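Local coordinates for uncharacterized protein (Vibrio parahaemolyticus, PDB 1ZBP) that is of unknown function but belongs to the ImpE family and is probably an accessory protein of type VI secretion, at residues K5-E10 against Q14-L19; S32-F37 against M55-L60; E48-Q53 against H73-A78; E121-I126 against D231-L236; D150-Y155 against M208-S213. One frame throughout, in Å; residues are numbered along the deposited sequence.

Interaction 1: K5-E10 against Q14-L19; sequences KNALSE and QQALEL
Ala7 points its CB at the face of helix 13-25 formed by Gln15, Ala16 and Leu19. Its methyl is the centre of the contact. Gln15 comes from one side of it. The Gln15 CG is anti to the backbone N (chi1 167°) and the chain runs extended from there. This lays the glutamine alongside the methyl. The amide meets Ala7 CB with its OE1 at 3.3 Å, and the methyl lies over a face of the amide. A methyl has no polar hydrogen to give OE1, so this is van der Waals packing. Leu19, one helical turn further along, reaches the same methyl with CD1, and Ala7 CB to Leu19 CD1 is 4.0 Å. Ala16, next to Gln15 in the chain, turns its CB toward Ala7 CB, 4.3 Å away. The small side chains let the backbones come close, with Ala7 CA and Ala16 CA 5.2 Å apart. Leu8 adds a second layer. Its CD1 touches Ala16 CB at 4.2 Å, and its side chain also packs on Leu40 of helix 31-44. No hydrogen bond joins the two segments. The short helix 4-7 and helix 13-25 pack as consecutive helices, consistent with the start of a TPR-like helical array.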
# COMPACT_ATOMS: atom_id res chain seq x y z
N LYS A 5 9.87 -19.79 10.32
CA LYS A 5 8.61 -19.99 9.63
C LYS A 5 7.50 -20.34 10.62
O LYS A 5 6.32 -20.34 10.29
CB LYS A 5 8.76 -21.11 8.59
CG LYS A 5 8.03 -20.87 7.27
CD LYS A 5 8.43 -21.90 6.21
CE LYS A 5 7.76 -21.63 4.87
NZ LYS A 5 6.26 -21.66 4.95
N ASN A 6 7.92 -20.65 11.85
CA ASN A 6 6.99 -21.01 12.92
C ASN A 6 6.76 -19.76 13.76
O ASN A 6 5.67 -19.55 14.30
CB ASN A 6 7.60 -22.13 13.77
CG ASN A 6 6.58 -23.20 14.15
OD1 ASN A 6 5.70 -22.97 14.99
ND2 ASN A 6 6.69 -24.37 13.52
N ALA A 7 7.78 -18.92 13.87
CA ALA A 7 7.65 -17.69 14.64
C ALA A 7 6.75 -16.72 13.87
O ALA A 7 6.09 -15.87 14.46
CB ALA A 7 9.02 -17.06 14.88
N LEU A 8 6.73 -16.87 12.55
CA LEU A 8 5.91 -16.01 11.69
C LEU A 8 4.43 -16.42 11.79
O LEU A 8 3.54 -15.60 11.55
CB LEU A 8 6.38 -16.10 10.23
CG LEU A 8 5.84 -15.06 9.25
CD1 LEU A 8 6.33 -13.68 9.65
CD2 LEU A 8 6.30 -15.38 7.82
N SER A 9 4.17 -17.68 12.12
CA SER A 9 2.80 -18.16 12.27
C SER A 9 2.21 -17.62 13.58
O SER A 9 1.00 -17.44 13.70
CB SER A 9 2.75 -19.69 12.30
OG SER A 9 3.03 -20.25 11.03
N GLU A 10 3.08 -17.36 14.55
CA GLU A 10 2.65 -16.84 15.83
C GLU A 10 2.59 -15.32 15.79
O GLU A 10 2.61 -14.66 16.83
CB GLU A 10 3.61 -17.28 16.94
CG GLU A 10 3.70 -18.80 17.14
CD GLU A 10 2.34 -19.47 17.20
OE1 GLU A 10 1.77 -19.77 16.13
OE2 GLU A 10 1.83 -19.68 18.33
N GLN A 14 9.34 -9.65 14.61
CA GLN A 14 10.68 -9.39 15.10
C GLN A 14 11.46 -10.69 15.33
O GLN A 14 12.60 -10.82 14.88
CB GLN A 14 10.63 -8.58 16.40
CG GLN A 14 9.92 -7.25 16.26
CD GLN A 14 10.41 -6.46 15.06
OE1 GLN A 14 10.08 -6.78 13.91
NE2 GLN A 14 11.21 -5.42 15.31
N GLN A 15 10.84 -11.64 16.02
CA GLN A 15 11.48 -12.93 16.29
C GLN A 15 11.84 -13.66 15.00
O GLN A 15 12.92 -14.24 14.89
CB GLN A 15 10.55 -13.82 17.15
CG GLN A 15 10.98 -15.29 17.23
CD GLN A 15 10.06 -16.14 18.12
OE1 GLN A 15 8.84 -16.06 18.03
NE2 GLN A 15 10.66 -16.98 18.96
N ALA A 16 10.93 -13.64 14.03
CA ALA A 16 11.15 -14.30 12.75
C ALA A 16 12.40 -13.76 12.06
O ALA A 16 13.10 -14.51 11.37
CB ALA A 16 9.93 -14.11 11.85
N LEU A 17 12.68 -12.47 12.24
CA LEU A 17 13.85 -11.84 11.65
C LEU A 17 15.13 -12.34 12.31
O LEU A 17 16.12 -12.63 11.63
CB LEU A 17 13.75 -10.31 11.78
CG LEU A 17 12.66 -9.63 10.94
CD1 LEU A 17 12.59 -8.14 11.28
CD2 LEU A 17 12.94 -9.83 9.46
N GLU A 18 15.11 -12.45 13.64
CA GLU A 18 16.26 -12.93 14.41
C GLU A 18 16.64 -14.34 13.98
O GLU A 18 17.82 -14.65 13.81
CB GLU A 18 15.95 -12.93 15.91
CG GLU A 18 15.28 -11.66 16.42
CD GLU A 18 15.98 -10.40 15.96
OE1 GLU A 18 15.95 -10.13 14.73
OE2 GLU A 18 16.54 -9.68 16.81
N LEU A 19 15.64 -15.19 13.83
CA LEU A 19 15.88 -16.56 13.41
C LEU A 19 16.48 -16.64 12.00
O LEU A 19 17.06 -17.66 11.62
CB LEU A 19 14.58 -17.39 13.48
CG LEU A 19 14.13 -17.81 14.88
CD1 LEU A 19 12.76 -18.49 14.82
CD2 LEU A 19 15.16 -18.74 15.49

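Interaction 2: S32-F37 against M55-L60; sequences SLRSSF and MQSIKL
Arg34 reaches from helix 31-44 to helix 47-60 and takes part in every contact between the two segments. The tight part is at Leu60. Its CD1 lies over one face of the Arg34 guanidinium, 3.4 Å above the plane and offset toward the rim. Leu60 CD1 is 3.5 Å from Arg34 NE. The two side chains cross at about a right angle, so a methyl is pressed against the flat group near its NE. Arg34 is extended from CG to NE, which carries the guanidinium across to Leu60. NE is also hydrogen-bonded to the backbone O of Pro28. That bond probably helps hold the group in place under the leucine. Nearer the Arg34 backbone, Ser57 OG packs 3.9 Å from Arg34 CB.

The two helices run antiparallel. Their local axes approach to 10.7 Å, with an angle of 160° between their directions. They are neighbours in the chain and form a helical hairpin, as in TPR-like arrays. The long arginine spans most of this gap, and the short Ser57 meets it near its base.

The loose side is at Gln56. Its OE1 is 4.1 Å from Arg34 NH2, too far to count as a bond. The amide and guanidinium planes stand 86° apart, and OE1 comes in obliquely. The contact lies at the surface, and none of its four touching residues is buried. Arg34 also touches Gln53 and Phe61, while Leu60 packs on Lys29.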
# COMPACT_ATOMS: atom_id res chain seq x y z
N SER A 32 18.00 -18.67 -0.61
CA SER A 32 16.67 -18.79 0.01
C SER A 32 16.56 -18.09 1.36
O SER A 32 15.56 -17.45 1.65
CB SER A 32 16.30 -20.27 0.19
OG SER A 32 16.18 -20.94 -1.06
N LEU A 33 17.59 -18.23 2.20
CA LEU A 33 17.56 -17.59 3.51
C LEU A 33 17.64 -16.07 3.37
O LEU A 33 16.83 -15.36 3.95
CB LEU A 33 18.71 -18.10 4.39
CG LEU A 33 18.53 -19.49 5.02
CD1 LEU A 33 19.82 -19.92 5.73
CD2 LEU A 33 17.37 -19.45 6.01
N ARG A 34 18.61 -15.58 2.60
CA ARG A 34 18.76 -14.14 2.41
C ARG A 34 17.48 -13.56 1.79
O ARG A 34 17.00 -12.51 2.21
CB ARG A 34 19.98 -13.84 1.53
CG ARG A 34 21.32 -14.00 2.25
CD ARG A 34 22.49 -13.80 1.30
NE ARG A 34 23.79 -13.91 1.96
CZ ARG A 34 24.37 -12.94 2.66
NH1 ARG A 34 25.56 -13.13 3.23
NH2 ARG A 34 23.77 -11.76 2.80
N SER A 35 16.94 -14.28 0.80
CA SER A 35 15.72 -13.88 0.11
C SER A 35 14.54 -13.77 1.08
O SER A 35 13.82 -12.77 1.08
CB SER A 35 15.38 -14.88 -0.99
OG SER A 35 14.17 -14.54 -1.66
N SER A 36 14.35 -14.79 1.90
CA SER A 36 13.26 -14.78 2.88
C SER A 36 13.47 -13.67 3.90
O SER A 36 12.51 -13.12 4.44
CB SER A 36 13.17 -16.14 3.60
OG SER A 36 12.87 -17.19 2.69
N PHE A 37 14.72 -13.32 4.16
CA PHE A 37 15.05 -12.27 5.13
C PHE A 37 14.72 -10.88 4.54
O PHE A 37 14.43 -9.93 5.28
CB PHE A 37 16.53 -12.38 5.51
CG PHE A 37 17.03 -11.24 6.36
CD1 PHE A 37 16.36 -10.87 7.52
CD2 PHE A 37 18.18 -10.53 6.00
CE1 PHE A 37 16.80 -9.80 8.30
CE2 PHE A 37 18.63 -9.46 6.77
CZ PHE A 37 17.94 -9.10 7.92
N MSE A 55 21.21 -5.48 -2.51
CA MSE A 55 22.42 -5.17 -3.26
C MSE A 55 23.42 -6.32 -3.10
O MSE A 55 24.12 -6.67 -4.05
CB MSE A 55 23.04 -3.84 -2.78
CG MSE A 55 22.19 -2.60 -3.07
SE MSE A 55 23.12 -0.89 -2.87
CE MSE A 55 22.63 -0.41 -1.05
N GLN A 56 23.46 -6.92 -1.92
CA GLN A 56 24.37 -8.03 -1.66
C GLN A 56 24.00 -9.30 -2.40
O GLN A 56 24.86 -9.96 -2.99
CB GLN A 56 24.47 -8.29 -0.17
CG GLN A 56 25.15 -7.15 0.55
CD GLN A 56 25.61 -7.50 1.94
OE1 GLN A 56 24.81 -7.80 2.83
NE2 GLN A 56 26.93 -7.49 2.13
N SER A 57 22.72 -9.65 -2.38
CA SER A 57 22.24 -10.84 -3.08
C SER A 57 22.53 -10.78 -4.58
O SER A 57 22.69 -11.81 -5.24
CB SER A 57 20.74 -11.04 -2.84
OG SER A 57 20.49 -11.53 -1.53
N ILE A 58 22.61 -9.57 -5.13
CA ILE A 58 22.90 -9.40 -6.55
C ILE A 58 24.33 -9.80 -6.81
O ILE A 58 24.63 -10.48 -7.80
CB ILE A 58 22.67 -7.95 -7.00
CG1 ILE A 58 21.16 -7.69 -7.10
CG2 ILE A 58 23.37 -7.67 -8.33
CD1 ILE A 58 20.80 -6.25 -7.36
N LYS A 59 25.22 -9.39 -5.91
CA LYS A 59 26.64 -9.71 -6.04
C LYS A 59 26.86 -11.20 -5.87
O LYS A 59 27.60 -11.82 -6.63
CB LYS A 59 27.48 -8.99 -4.99
CG LYS A 59 27.53 -7.50 -5.16
CD LYS A 59 28.46 -6.90 -4.14
CE LYS A 59 28.52 -5.40 -4.30
NZ LYS A 59 29.51 -4.80 -3.37
N LEU A 60 26.21 -11.76 -4.85
CA LEU A 60 26.35 -13.17 -4.54
C LEU A 60 25.63 -14.11 -5.46
O LEU A 60 26.11 -15.21 -5.72
CB LEU A 60 25.88 -13.42 -3.11
CG LEU A 60 26.64 -12.79 -1.95
CD1 LEU A 60 26.05 -13.33 -0.66
CD2 LEU A 60 28.13 -13.12 -2.03

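Interaction 3: E48-Q53 against H73-A78; sequences ERADEQ and HLVKAA
The first torsion of Val75 (chi1 163°) puts CG1 anti to the backbone N and spreads the two methyls toward helix 47-60. Each methyl then takes a different neighbour. CG2 rests on Ala50 CB at 4.3 Å. CG1 meets Asp51 CB at 4.4 Å. The valine thus straddles two consecutive residues of the other helix, with one branch for each. Asp51 has its CG anti to the backbone N as well (chi1 -158°). Its CB does the touching, and its carboxylate takes another partner, with OD1 in a salt bridge to Arg72. That residue lies on helix 65-84, just before the segment 73-78. The polar end of Asp51 therefore ties the same two helices that its CB helps to pack.

The nearest CA atoms are those of Asp51 and Val75, 7.0 Å apart. The contact is small and has no hydrogen bond between the two segments. Ala50 and Val75 are buried, and Asp51 is partly exposed.

Val75 also packs on Phe47 and Leu54 of helix 47-60 and on Cys42 of helix 31-44, so it sits where three helices meet. Ala78 packs on Phe47 too. Leu74, Ala77 and Ala78 carry helix 65-84 to the strands. All three touch Phe159 of strand 155-159, and Leu74 and Ala78 touch Trp189 of strand 189-196.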
# COMPACT_ATOMS: atom_id res chain seq x y z
N GLU A 48 15.81 0.75 4.20
CA GLU A 48 17.25 0.98 4.06
C GLU A 48 18.02 -0.35 4.15
O GLU A 48 18.94 -0.59 3.37
CB GLU A 48 17.71 1.97 5.13
CG GLU A 48 19.15 2.44 4.98
CD GLU A 48 19.44 3.67 5.82
OE1 GLU A 48 19.16 3.66 7.05
OE2 GLU A 48 19.97 4.67 5.27
N ARG A 49 17.62 -1.20 5.10
CA ARG A 49 18.25 -2.50 5.31
C ARG A 49 17.89 -3.47 4.17
O ARG A 49 18.77 -4.11 3.59
CB ARG A 49 17.79 -3.08 6.65
CG ARG A 49 18.41 -4.41 7.08
CD ARG A 49 19.91 -4.28 7.34
NE ARG A 49 20.46 -5.46 8.01
CZ ARG A 49 21.76 -5.66 8.22
NH1 ARG A 49 22.64 -4.75 7.82
NH2 ARG A 49 22.17 -6.76 8.84
N ALA A 50 16.60 -3.56 3.85
CA ALA A 50 16.13 -4.44 2.78
C ALA A 50 16.89 -4.17 1.49
O ALA A 50 17.24 -5.08 0.75
CB ALA A 50 14.63 -4.24 2.55
N ASP A 51 17.14 -2.89 1.22
CA ASP A 51 17.85 -2.50 0.02
C ASP A 51 19.30 -2.99 0.13
O ASP A 51 19.85 -3.54 -0.83
CB ASP A 51 17.77 -0.99 -0.15
CG ASP A 51 18.00 -0.55 -1.57
OD1 ASP A 51 17.46 -1.20 -2.50
OD2 ASP A 51 18.72 0.45 -1.76
N GLU A 52 19.89 -2.82 1.31
CA GLU A 52 21.27 -3.27 1.55
C GLU A 52 21.39 -4.76 1.23
O GLU A 52 22.34 -5.18 0.58
CB GLU A 52 21.64 -3.02 3.02
CG GLU A 52 23.12 -3.17 3.33
CD GLU A 52 23.97 -2.18 2.56
OE1 GLU A 52 23.68 -0.97 2.63
OE2 GLU A 52 24.94 -2.62 1.88
N GLN A 53 20.44 -5.55 1.70
CA GLN A 53 20.46 -6.99 1.45
C GLN A 53 20.22 -7.31 -0.03
O GLN A 53 20.74 -8.30 -0.55
CB GLN A 53 19.42 -7.69 2.32
CG GLN A 53 19.69 -7.58 3.81
CD GLN A 53 20.93 -8.34 4.25
OE1 GLN A 53 20.99 -9.57 4.16
NE2 GLN A 53 21.94 -7.61 4.71
N HIS A 73 12.94 -1.88 -6.86
CA HIS A 73 11.95 -0.92 -7.33
C HIS A 73 10.78 -0.81 -6.35
O HIS A 73 10.32 0.29 -6.06
CB HIS A 73 11.44 -1.35 -8.70
CG HIS A 73 12.49 -1.32 -9.77
ND1 HIS A 73 12.38 -2.05 -10.94
CD2 HIS A 73 13.66 -0.64 -9.86
CE1 HIS A 73 13.44 -1.81 -11.70
NE2 HIS A 73 14.23 -0.96 -11.06
N LEU A 74 10.30 -1.94 -5.84
CA LEU A 74 9.20 -1.92 -4.89
C LEU A 74 9.62 -1.22 -3.61
O LEU A 74 8.84 -0.43 -3.05
CB LEU A 74 8.73 -3.34 -4.57
CG LEU A 74 7.74 -3.97 -5.57
CD1 LEU A 74 6.32 -3.60 -5.19
CD2 LEU A 74 8.05 -3.50 -6.98
N VAL A 75 10.84 -1.49 -3.15
CA VAL A 75 11.35 -0.86 -1.94
C VAL A 75 11.48 0.64 -2.13
O VAL A 75 11.24 1.41 -1.20
CB VAL A 75 12.71 -1.46 -1.53
CG1 VAL A 75 13.42 -0.55 -0.54
CG2 VAL A 75 12.49 -2.82 -0.90
N LYS A 76 11.83 1.06 -3.35
CA LYS A 76 11.96 2.47 -3.67
C LYS A 76 10.58 3.12 -3.61
O LYS A 76 10.39 4.13 -2.93
CB LYS A 76 12.58 2.62 -5.06
CG LYS A 76 12.75 4.05 -5.55
CD LYS A 76 13.35 4.03 -6.95
CE LYS A 76 13.42 5.41 -7.59
NZ LYS A 76 13.72 5.28 -9.05
N ALA A 77 9.61 2.54 -4.31
CA ALA A 77 8.24 3.07 -4.30
C ALA A 77 7.72 3.16 -2.87
O ALA A 77 7.16 4.18 -2.48
CB ALA A 77 7.33 2.19 -5.15
N ALA A 78 7.94 2.11 -2.08
CA ALA A 78 7.48 2.07 -0.70
C ALA A 78 8.20 3.11 0.14
O ALA A 78 7.70 3.56 1.18
CB ALA A 78 7.70 0.69 -0.10

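Interaction 4: E121-I126 against D231-L236; sequences ELALQI and DKEVYL
Ala123 and Leu124 of helix 116-129 pack on Glu233 and Val234, at the end of a beta hairpin. Strands 224-228 and 235-239 form this hairpin, and its loop leans against the helix. In the first shell, Ala123 CB meets Val234 CG2 at 4.1 Å. Leu124 touches Glu233. Its CG and CD2 are both 4.1 Å from Glu233 OE2, and the two side chains cross at an oblique angle.

Glu233 reaches the helix by a folded route. Its CG stands between the backbone N and the carbonyl carbon (chi1 48°), and the chain is bent at chi2. This brings OE2 to the side chain of Leu124. OE2 is buried by the contact and has no partner in the model, though the residue as a whole stays exposed.

Further out, Ala123 also packs on Phe107 of helix 98-113, and Val234 on Ile229 of the hairpin loop. Lys232 lies against Tyr116 and Ser120, so the helix meets the loop on this side too. Its NZ has a long, weak ion pair with Glu117. The stronger partner of Lys232 NZ is Asp231 OD1, in a salt bridge at 2.8 Å, nearly along the C-O axis of OD1.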
# COMPACT_ATOMS: atom_id res chain seq x y z
N GLU A 121 -9.83 20.65 8.19
CA GLU A 121 -10.37 21.46 7.10
C GLU A 121 -10.02 20.86 5.75
O GLU A 121 -10.86 20.84 4.84
CB GLU A 121 -9.82 22.89 7.18
CG GLU A 121 -10.48 23.78 8.22
CD GLU A 121 -11.77 24.42 7.71
OE1 GLU A 121 -12.73 23.68 7.41
OE2 GLU A 121 -11.81 25.68 7.62
N LEU A 122 -8.79 20.38 5.62
CA LEU A 122 -8.32 19.78 4.37
C LEU A 122 -9.04 18.48 4.08
O LEU A 122 -9.39 18.20 2.94
CB LEU A 122 -6.82 19.54 4.44
CG LEU A 122 -5.98 20.81 4.29
CD1 LEU A 122 -4.53 20.51 4.62
CD2 LEU A 122 -6.12 21.32 2.87
N ALA A 123 -9.28 17.69 5.12
CA ALA A 123 -9.96 16.42 4.95
C ALA A 123 -11.35 16.65 4.35
O ALA A 123 -11.72 16.01 3.37
CB ALA A 123 -10.07 15.71 6.29
N LEU A 124 -12.11 17.57 4.94
CA LEU A 124 -13.46 17.88 4.46
C LEU A 124 -13.47 18.42 3.03
O LEU A 124 -14.35 18.07 2.24
CB LEU A 124 -14.14 18.88 5.40
CG LEU A 124 -14.44 18.37 6.82
CD1 LEU A 124 -14.71 19.54 7.75
CD2 LEU A 124 -15.63 17.42 6.78
N GLN A 125 -12.49 19.26 2.70
CA GLN A 125 -12.39 19.84 1.35
C GLN A 125 -12.12 18.75 0.30
O GLN A 125 -12.75 18.72 -0.76
CB GLN A 125 -11.27 20.90 1.30
CG GLN A 125 -11.50 22.10 2.23
CD GLN A 125 -10.40 23.16 2.14
OE1 GLN A 125 -9.22 22.89 2.39
NE2 GLN A 125 -10.79 24.39 1.78
N ILE A 126 -11.18 17.85 0.61
CA ILE A 126 -10.83 16.75 -0.28
C ILE A 126 -12.05 15.86 -0.50
O ILE A 126 -12.37 15.50 -1.64
CB ILE A 126 -9.64 15.95 0.32
CG1 ILE A 126 -8.41 16.86 0.40
CG2 ILE A 126 -9.34 14.72 -0.52
CD1 ILE A 126 -7.29 16.33 1.26
N ASP A 231 -9.56 15.71 18.15
CA ASP A 231 -10.97 15.69 18.51
C ASP A 231 -11.82 15.86 17.25
O ASP A 231 -13.04 16.01 17.33
CB ASP A 231 -11.29 16.81 19.51
CG ASP A 231 -10.54 18.10 19.22
OD1 ASP A 231 -10.33 18.42 18.03
OD2 ASP A 231 -10.16 18.80 20.19
N LYS A 232 -11.16 15.84 16.09
CA LYS A 232 -11.87 15.99 14.83
C LYS A 232 -12.43 14.66 14.36
O LYS A 232 -12.35 13.65 15.08
CB LYS A 232 -10.93 16.54 13.74
CG LYS A 232 -10.40 17.93 14.00
CD LYS A 232 -9.31 17.92 15.05
CE LYS A 232 -8.85 19.34 15.34
NZ LYS A 232 -9.99 20.18 15.82
N GLU A 233 -13.00 14.66 13.16
CA GLU A 233 -13.56 13.44 12.57
C GLU A 233 -12.57 12.82 11.58
O GLU A 233 -12.96 12.18 10.61
CB GLU A 233 -14.90 13.73 11.88
CG GLU A 233 -14.93 14.96 10.96
CD GLU A 233 -14.07 14.81 9.70
OE1 GLU A 233 -14.32 13.88 8.91
OE2 GLU A 233 -13.15 15.63 9.51
N VAL A 234 -11.28 13.02 11.83
CA VAL A 234 -10.22 12.47 10.98
C VAL A 234 -9.67 11.20 11.62
O VAL A 234 -9.03 11.25 12.68
CB VAL A 234 -9.07 13.49 10.80
CG1 VAL A 234 -8.02 12.94 9.86
CG2 VAL A 234 -9.62 14.81 10.29
N TYR A 235 -9.92 10.06 10.98
CA TYR A 235 -9.45 8.77 11.49
C TYR A 235 -8.45 8.12 10.52
O TYR A 235 -8.76 7.90 9.35
CB TYR A 235 -10.64 7.84 11.69
CG TYR A 235 -11.65 8.36 12.69
CD1 TYR A 235 -11.49 8.14 14.06
CD2 TYR A 235 -12.75 9.11 12.27
CE1 TYR A 235 -12.39 8.67 14.98
CE2 TYR A 235 -13.66 9.64 13.19
CZ TYR A 235 -13.48 9.41 14.54
OH TYR A 235 -14.38 9.94 15.44
N LEU A 236 -7.24 7.84 11.00
CA LEU A 236 -6.23 7.20 10.17
C LEU A 236 -6.33 5.70 10.40
O LEU A 236 -7.02 5.27 11.30
CB LEU A 236 -4.83 7.69 10.52
CG LEU A 236 -4.56 9.17 10.29
CD1 LEU A 236 -3.07 9.42 10.49
CD2 LEU A 236 -4.99 9.58 8.89

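Interaction 5: D150-Y155 against M208-S213; sequences DRLGGY and MTYVDS
The guanidinium of Arg151 meets the loop 208-213 at its edge. Val211 CG1 lies in its plane, beside NH1. The 3.1 Å from Arg151 NH1 to Val211 CG1 is short for such a pair, and its detail is doubtful. Asp212 OD2 sits on the NH2 side and is tilted 24° out of the plane. The Tyr210 ring is also met at its edge, where Leu152 CD2 is 3.9 Å from Tyr210 CE1.

Arg151 NH2 donates a hydrogen bond to Asp212 OD2 at 3.0 Å, as part of a salt bridge. The carboxylate uses its syn lone pair. The N-H to acceptor angle is 142°, so the bond is bent, and the two planes are 64° apart. This is a single-point grip, not a two-pronged one. Arg151 gets there by bends at chi2 and chi3.

Two turns frame the contact, which joins two loops of the ImpE-family region. A type II' turn runs from Leu152 to Tyr155, with Gly153 at positive phi. A type I turn runs from Tyr210 to Ser213. Ser213 OG adds a hydrogen bond to Tyr210 O at 2.7 Å. Leu152 O also lies in the plane of the Tyr155 ring, at its edge. Tyr210 OH is held by Asp147 OD1. Leu236 of strand 235-239 packs on both Arg151 and Asp212.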
# COMPACT_ATOMS: atom_id res chain seq x y z
N ASP A 150 -9.00 8.37 6.38
CA ASP A 150 -9.24 9.75 5.93
C ASP A 150 -8.10 10.35 5.13
O ASP A 150 -8.27 11.40 4.49
CB ASP A 150 -9.56 10.65 7.11
CG ASP A 150 -10.97 10.48 7.59
OD1 ASP A 150 -11.20 10.58 8.82
OD2 ASP A 150 -11.87 10.26 6.73
N ARG A 151 -6.93 9.71 5.16
CA ARG A 151 -5.79 10.19 4.41
C ARG A 151 -5.95 9.74 2.94
O ARG A 151 -5.81 10.55 2.01
CB ARG A 151 -4.48 9.63 5.00
CG ARG A 151 -3.32 9.54 4.02
CD ARG A 151 -2.29 10.63 4.28
NE ARG A 151 -1.83 10.58 5.66
CZ ARG A 151 -1.23 9.53 6.19
NH1 ARG A 151 -1.01 8.46 5.45
NH2 ARG A 151 -0.87 9.53 7.47
N LEU A 152 -6.25 8.46 2.75
CA LEU A 152 -6.43 7.91 1.40
C LEU A 152 -7.74 8.34 0.74
O LEU A 152 -7.76 8.62 -0.45
CB LEU A 152 -6.32 6.38 1.45
CG LEU A 152 -4.96 5.74 1.14
CD1 LEU A 152 -3.82 6.71 1.44
CD2 LEU A 152 -4.83 4.44 1.91
N GLY A 153 -8.82 8.38 1.52
CA GLY A 153 -10.12 8.78 1.01
C GLY A 153 -10.59 8.09 -0.26
O GLY A 153 -10.87 6.90 -0.26
N GLY A 154 -10.69 8.84 -1.35
CA GLY A 154 -11.13 8.23 -2.59
C GLY A 154 -9.96 7.84 -3.46
O GLY A 154 -10.06 7.86 -4.69
N TYR A 155 -8.84 7.48 -2.84
CA TYR A 155 -7.64 7.10 -3.60
C TYR A 155 -7.13 5.69 -3.30
O TYR A 155 -7.35 5.16 -2.21
CB TYR A 155 -6.48 8.06 -3.28
CG TYR A 155 -6.63 9.44 -3.87
CD1 TYR A 155 -5.97 9.78 -5.05
CD2 TYR A 155 -7.43 10.41 -3.26
CE1 TYR A 155 -6.11 11.04 -5.61
CE2 TYR A 155 -7.57 11.67 -3.81
CZ TYR A 155 -6.91 11.98 -4.98
OH TYR A 155 -7.06 13.24 -5.55
N MSE A 208 -1.16 -3.47 0.76
CA MSE A 208 -2.37 -4.00 1.38
C MSE A 208 -2.59 -3.51 2.82
O MSE A 208 -3.62 -3.79 3.42
CB MSE A 208 -2.28 -5.54 1.36
CG MSE A 208 -3.46 -6.27 0.76
SE MSE A 208 -4.05 -5.62 -0.98
CE MSE A 208 -5.71 -6.65 -1.05
N THR A 209 -1.63 -2.76 3.36
CA THR A 209 -1.72 -2.26 4.74
C THR A 209 -1.54 -0.74 4.78
O THR A 209 -0.94 -0.17 3.88
CB THR A 209 -0.63 -2.92 5.61
OG1 THR A 209 -0.91 -2.66 7.00
CG2 THR A 209 0.73 -2.35 5.28
N TYR A 210 -2.05 -0.08 5.81
CA TYR A 210 -1.88 1.37 5.91
C TYR A 210 -0.44 1.77 6.17
O TYR A 210 0.32 1.00 6.72
CB TYR A 210 -2.80 1.94 6.99
CG TYR A 210 -4.24 1.89 6.60
CD1 TYR A 210 -4.70 2.58 5.47
CD2 TYR A 210 -5.14 1.09 7.29
CE1 TYR A 210 -6.02 2.47 5.05
CE2 TYR A 210 -6.45 0.98 6.88
CZ TYR A 210 -6.88 1.67 5.76
OH TYR A 210 -8.19 1.56 5.38
N VAL A 211 -0.09 3.00 5.79
CA VAL A 211 1.27 3.49 5.96
C VAL A 211 1.69 3.69 7.42
O VAL A 211 2.87 3.54 7.75
CB VAL A 211 1.48 4.81 5.15
CG1 VAL A 211 0.75 5.98 5.80
CG2 VAL A 211 2.96 5.10 5.00
N ASP A 212 0.74 3.98 8.29
CA ASP A 212 1.04 4.18 9.70
C ASP A 212 1.12 2.90 10.53
O ASP A 212 1.51 2.94 11.69
CB ASP A 212 0.03 5.13 10.34
CG ASP A 212 0.21 6.56 9.89
OD1 ASP A 212 1.29 7.14 10.15
OD2 ASP A 212 -0.72 7.13 9.28
N SER A 213 0.76 1.75 9.95
CA SER A 213 0.79 0.51 10.72
C SER A 213 2.11 0.35 11.49
O SER A 213 3.19 0.48 10.91
CB SER A 213 0.51 -0.70 9.80
OG SER A 213 1.24 -0.63 8.61

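How the interactions relate
From the N terminus, interaction 1 closes a tight turn between two consecutive helices. Interaction 2 closes the hairpin of helices 31-44 and 47-60 and touches interaction 1, where Leu17 packs on Phe37. Interactions 2 and 3 cross along the chain and share helix 47-60. Phe37 and Arg34 both pack on Gln53 there. Interactions 1 to 3 tie together the N-terminal helices, and interaction 3 borders the sheets. Interaction 4 closes a long loop from helix 116-129 to the hairpin 224-239. Interaction 5 is nested inside that loop, and its centre lies about 7 Å from the centre of the chain. Asp150 OD1 probably hydrogen-bonds Tyr235 N, which joins interactions 4 and 5.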